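Local structure of PrgZ (Enterococcus faecalis, 4FAJ) at residues E310-M324 with V527-S541. The protein binds peptide pheromone outside the cell as a membrane-anchored receptor of the solute-binding protein family, probably delivering it for import. Sequence-based numbering, arbitrary orientation.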
# COMPACT_ATOMS: atom_id res chain seq x y z
N GLU A 310 -14.32 22.19 -8.55
CA GLU A 310 -13.40 21.13 -8.96
C GLU A 310 -12.74 20.39 -7.79
O GLU A 310 -11.88 19.55 -8.00
CB GLU A 310 -12.37 21.70 -9.94
CG GLU A 310 -12.99 21.99 -11.30
CD GLU A 310 -12.05 22.66 -12.29
OE1 GLU A 310 -11.08 23.33 -11.87
OE2 GLU A 310 -12.30 22.52 -13.50
N TYR A 311 -13.16 20.70 -6.56
CA TYR A 311 -12.68 20.04 -5.34
C TYR A 311 -13.38 18.70 -5.12
O TYR A 311 -14.59 18.57 -5.34
CB TYR A 311 -12.97 20.95 -4.12
CG TYR A 311 -12.51 20.38 -2.77
CD1 TYR A 311 -13.38 19.63 -1.97
CD2 TYR A 311 -11.22 20.62 -2.30
CE1 TYR A 311 -12.96 19.13 -0.72
CE2 TYR A 311 -10.80 20.12 -1.07
CZ TYR A 311 -11.67 19.37 -0.28
OH TYR A 311 -11.22 18.89 0.95
N SER A 312 -12.63 17.69 -4.67
CA SER A 312 -13.25 16.47 -4.14
C SER A 312 -12.39 15.91 -3.00
O SER A 312 -11.20 16.15 -2.97
CB SER A 312 -13.40 15.42 -5.24
OG SER A 312 -12.13 14.96 -5.69
N THR A 313 -13.02 15.21 -2.06
CA THR A 313 -12.27 14.40 -1.10
C THR A 313 -12.87 13.01 -1.06
O THR A 313 -14.09 12.85 -1.09
CB THR A 313 -12.25 15.01 0.31
OG1 THR A 313 -11.46 14.18 1.18
CG2 THR A 313 -13.64 15.13 0.88
N THR A 314 -12.00 12.01 -0.98
CA THR A 314 -12.39 10.61 -1.07
C THR A 314 -11.65 9.84 0.02
O THR A 314 -10.42 9.91 0.10
CB THR A 314 -12.02 10.01 -2.44
OG1 THR A 314 -12.47 10.88 -3.49
CG2 THR A 314 -12.66 8.60 -2.63
N LEU A 315 -12.40 9.14 0.88
CA LEU A 315 -11.82 8.44 2.03
C LEU A 315 -11.19 7.14 1.56
O LEU A 315 -11.81 6.39 0.82
CB LEU A 315 -12.89 8.15 3.09
CG LEU A 315 -12.40 7.55 4.41
CD1 LEU A 315 -11.53 8.57 5.15
CD2 LEU A 315 -13.58 7.12 5.28
N MET A 316 -9.95 6.90 2.00
CA MET A 316 -9.19 5.72 1.58
C MET A 316 -9.10 4.68 2.70
O MET A 316 -9.17 5.03 3.87
CB MET A 316 -7.78 6.13 1.20
CG MET A 316 -7.68 7.14 0.08
SD MET A 316 -7.97 6.39 -1.53
CE MET A 316 -9.55 7.10 -1.94
N ALA A 317 -8.91 3.41 2.32
CA ALA A 317 -8.68 2.31 3.29
C ALA A 317 -7.20 2.28 3.67
O ALA A 317 -6.47 1.33 3.38
CB ALA A 317 -9.13 0.96 2.69
N ASN A 318 -6.78 3.34 4.36
CA ASN A 318 -5.36 3.66 4.50
C ASN A 318 -5.16 4.28 5.89
O ASN A 318 -5.71 5.33 6.17
CB ASN A 318 -5.01 4.61 3.34
CG ASN A 318 -3.56 5.13 3.34
OD1 ASN A 318 -3.26 6.04 2.55
ND2 ASN A 318 -2.66 4.55 4.15
N THR A 319 -4.42 3.59 6.75
CA THR A 319 -4.11 4.08 8.09
C THR A 319 -2.64 4.54 8.12
O THR A 319 -1.75 3.80 7.69
CB THR A 319 -4.32 2.98 9.14
OG1 THR A 319 -5.70 2.56 9.14
CG2 THR A 319 -3.92 3.48 10.55
N MET A 320 -2.40 5.75 8.61
CA MET A 320 -1.03 6.20 8.90
C MET A 320 -0.70 5.88 10.37
O MET A 320 -1.49 6.16 11.28
CB MET A 320 -0.87 7.70 8.63
CG MET A 320 -0.91 8.09 7.16
SD MET A 320 0.40 7.35 6.14
CE MET A 320 1.89 7.90 6.98
N PHE A 321 0.48 5.28 10.58
CA PHE A 321 0.94 4.82 11.89
C PHE A 321 2.18 5.58 12.36
O PHE A 321 2.89 6.17 11.54
CB PHE A 321 1.37 3.35 11.84
CG PHE A 321 0.32 2.40 11.36
CD1 PHE A 321 -0.72 2.00 12.20
CD2 PHE A 321 0.42 1.82 10.10
CE1 PHE A 321 -1.66 1.08 11.77
CE2 PHE A 321 -0.54 0.89 9.66
CZ PHE A 321 -1.58 0.53 10.49
N LEU A 322 2.43 5.53 13.67
CA LEU A 322 3.79 5.59 14.21
C LEU A 322 4.22 4.15 14.42
O LEU A 322 3.71 3.46 15.33
CB LEU A 322 3.87 6.36 15.53
CG LEU A 322 3.88 7.87 15.48
CD1 LEU A 322 4.04 8.45 16.87
CD2 LEU A 322 4.99 8.39 14.60
N GLU A 323 5.11 3.67 13.56
CA GLU A 323 5.74 2.39 13.77
C GLU A 323 6.87 2.58 14.76
O GLU A 323 7.51 3.64 14.78
CB GLU A 323 6.26 1.80 12.46
CG GLU A 323 5.16 1.35 11.54
CD GLU A 323 5.67 0.43 10.43
OE1 GLU A 323 5.91 -0.76 10.72
OE2 GLU A 323 5.79 0.90 9.28
N MET A 324 7.11 1.57 15.58
CA MET A 324 8.04 1.67 16.70
C MET A 324 9.00 0.49 16.69
O MET A 324 8.57 -0.67 16.66
CB MET A 324 7.25 1.66 18.01
CG MET A 324 6.48 2.94 18.29
SD MET A 324 5.31 2.80 19.67
CE MET A 324 4.22 1.53 19.07
N VAL A 527 1.88 -0.96 17.66
CA VAL A 527 1.84 0.04 16.60
C VAL A 527 0.82 1.10 17.02
O VAL A 527 -0.17 0.76 17.67
CB VAL A 527 1.44 -0.59 15.25
CG1 VAL A 527 -0.06 -0.97 15.23
CG2 VAL A 527 1.79 0.34 14.10
N VAL A 528 1.06 2.37 16.69
CA VAL A 528 0.15 3.47 17.08
C VAL A 528 -0.60 3.98 15.85
O VAL A 528 0.00 4.61 14.99
CB VAL A 528 0.92 4.67 17.69
CG1 VAL A 528 -0.05 5.86 17.97
CG2 VAL A 528 1.63 4.26 18.96
N PRO A 529 -1.91 3.70 15.75
CA PRO A 529 -2.69 4.26 14.63
C PRO A 529 -3.03 5.72 14.88
O PRO A 529 -3.45 6.10 16.00
CB PRO A 529 -3.95 3.38 14.58
CG PRO A 529 -3.98 2.59 15.80
CD PRO A 529 -2.74 2.84 16.62
N ILE A 530 -2.84 6.54 13.86
CA ILE A 530 -2.97 7.98 13.99
C ILE A 530 -4.23 8.44 13.29
O ILE A 530 -5.18 8.85 13.94
CB ILE A 530 -1.75 8.74 13.44
CG1 ILE A 530 -0.45 8.18 14.04
CG2 ILE A 530 -1.87 10.23 13.81
CD1 ILE A 530 0.81 8.69 13.31
N PHE A 531 -4.23 8.39 11.96
CA PHE A 531 -5.39 8.81 11.18
C PHE A 531 -5.61 7.98 9.92
O PHE A 531 -4.71 7.30 9.44
CB PHE A 531 -5.30 10.30 10.84
CG PHE A 531 -4.18 10.65 9.91
CD1 PHE A 531 -2.93 10.97 10.40
CD2 PHE A 531 -4.39 10.72 8.53
CE1 PHE A 531 -1.88 11.32 9.54
CE2 PHE A 531 -3.35 11.08 7.66
CZ PHE A 531 -2.09 11.37 8.18
N GLN A 532 -6.85 8.03 9.43
CA GLN A 532 -7.26 7.40 8.19
C GLN A 532 -7.26 8.48 7.13
O GLN A 532 -7.88 9.55 7.30
CB GLN A 532 -8.65 6.77 8.33
CG GLN A 532 -9.17 6.13 7.05
CD GLN A 532 -10.46 5.36 7.21
OE1 GLN A 532 -10.99 5.22 8.32
NE2 GLN A 532 -10.99 4.84 6.08
N VAL A 533 -6.58 8.18 6.03
CA VAL A 533 -6.26 9.14 4.99
C VAL A 533 -7.47 9.43 4.10
O VAL A 533 -8.07 8.51 3.54
CB VAL A 533 -5.12 8.62 4.09
CG1 VAL A 533 -4.87 9.56 2.90
CG2 VAL A 533 -3.84 8.41 4.89
N GLY A 534 -7.79 10.72 3.99
CA GLY A 534 -8.65 11.23 2.94
C GLY A 534 -7.81 11.92 1.88
O GLY A 534 -6.90 12.69 2.22
N THR A 535 -8.11 11.66 0.61
CA THR A 535 -7.39 12.22 -0.53
C THR A 535 -8.21 13.38 -1.10
O THR A 535 -9.30 13.15 -1.66
CB THR A 535 -7.17 11.15 -1.63
OG1 THR A 535 -6.39 10.07 -1.10
CG2 THR A 535 -6.46 11.74 -2.86
N ALA A 536 -7.71 14.60 -0.93
CA ALA A 536 -8.39 15.81 -1.41
C ALA A 536 -7.57 16.44 -2.51
O ALA A 536 -6.34 16.46 -2.45
CB ALA A 536 -8.61 16.81 -0.30
N LYS A 537 -8.27 16.98 -3.49
CA LYS A 537 -7.60 17.50 -4.67
C LYS A 537 -8.52 18.35 -5.51
O LYS A 537 -9.74 18.25 -5.39
CB LYS A 537 -7.08 16.35 -5.53
CG LYS A 537 -8.16 15.47 -6.15
CD LYS A 537 -7.53 14.25 -6.79
CE LYS A 537 -8.51 13.42 -7.57
NZ LYS A 537 -7.77 12.39 -8.38
N LEU A 538 -7.92 19.18 -6.36
CA LEU A 538 -8.62 19.81 -7.46
C LEU A 538 -8.41 18.93 -8.68
O LEU A 538 -7.34 18.36 -8.85
CB LEU A 538 -8.05 21.19 -7.74
CG LEU A 538 -8.12 22.19 -6.58
CD1 LEU A 538 -7.36 23.47 -6.92
CD2 LEU A 538 -9.59 22.47 -6.24
N GLU A 539 -9.42 18.80 -9.53
CA GLU A 539 -9.25 18.08 -10.79
C GLU A 539 -10.03 18.79 -11.89
O GLU A 539 -11.17 19.16 -11.70
CB GLU A 539 -9.69 16.62 -10.64
CG GLU A 539 -9.48 15.80 -11.91
CD GLU A 539 -9.49 14.31 -11.64
OE1 GLU A 539 -8.53 13.81 -11.02
OE2 GLU A 539 -10.46 13.63 -12.05
N LYS A 540 -9.38 18.99 -13.03
CA LYS A 540 -10.01 19.77 -14.10
C LYS A 540 -11.26 19.02 -14.56
O LYS A 540 -11.26 17.79 -14.64
CB LYS A 540 -9.04 19.98 -15.27
CG LYS A 540 -7.77 20.77 -14.93
CD LYS A 540 -8.02 22.26 -14.78
CE LYS A 540 -6.72 23.02 -14.47
NZ LYS A 540 -6.91 24.49 -14.40
N SER A 541 -12.31 19.79 -14.85
CA SER A 541 -13.62 19.25 -15.26
C SER A 541 -13.53 18.40 -16.52
O SER A 541 -14.27 17.43 -16.67
CB SER A 541 -14.59 20.41 -15.52
OG SER A 541 -14.65 21.30 -14.42
O HOH W 1 -9.50 25.17 -13.45
O HOH W 2 -10.75 12.86 -4.15
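The backbone oxygen of Met316 is gripped twice at the corner of strand 311-324. Gln532 NE2 reaches Met316 O from the facing strand at 2.9 Å, and Asn318 N adds a weak bond that closes an inverse gamma turn centred on Ala317. The oxygen lies close to the plane of the Gln532 amide, yet the nitrogen approaches from above the plane of the Met316 carbonyl. An extended chain, with CG anti to the Gln532 backbone N (chi1 178°), carries the amide across the Leu315 side chain at about a right angle, where Leu315 CG meets Gln532 NE2 at 3.5 Å. NE2 also donates to Lys369 O.

At this corner the antiparallel register slips by two residues, from Leu315 opposite Gly534 to Thr319 opposite Gln532. Met316 N to Val533 O and Val533 N to Asn318 O keep the strands joined across it. A second irregularity follows at Met320, which faces both Ile530 and Phe531: a classic beta bulge. There Met320 CB sits over the face of the Phe531 ring, 4.0 Å from its centroid, while Met320 CG, beside its own backbone N (chi1 -70°), touches Val533 CG2 at 3.7 Å. From the bulge, Ile530 CD1 reaches on to Leu322 CG at 3.8 Å.

Toward the other end the pairing is regular, and one water spans it, held by Ser312 OG, Thr314 OG1 and Thr535 O (2.9 Å to the last). Beyond this, Lys537 NZ makes a salt bridge with Glu539 OE1 at 3.1 Å, on the same strand.

The middle of the pair borders the binding cleft: Asn318 ND2 bonds a polar side chain of the bound peptide, and Phe531 meets an aromatic one edge to face. A long antiparallel pair that runs between the lobes past the peptide is consistent with the hinge strands of OppA-like solute-binding proteins.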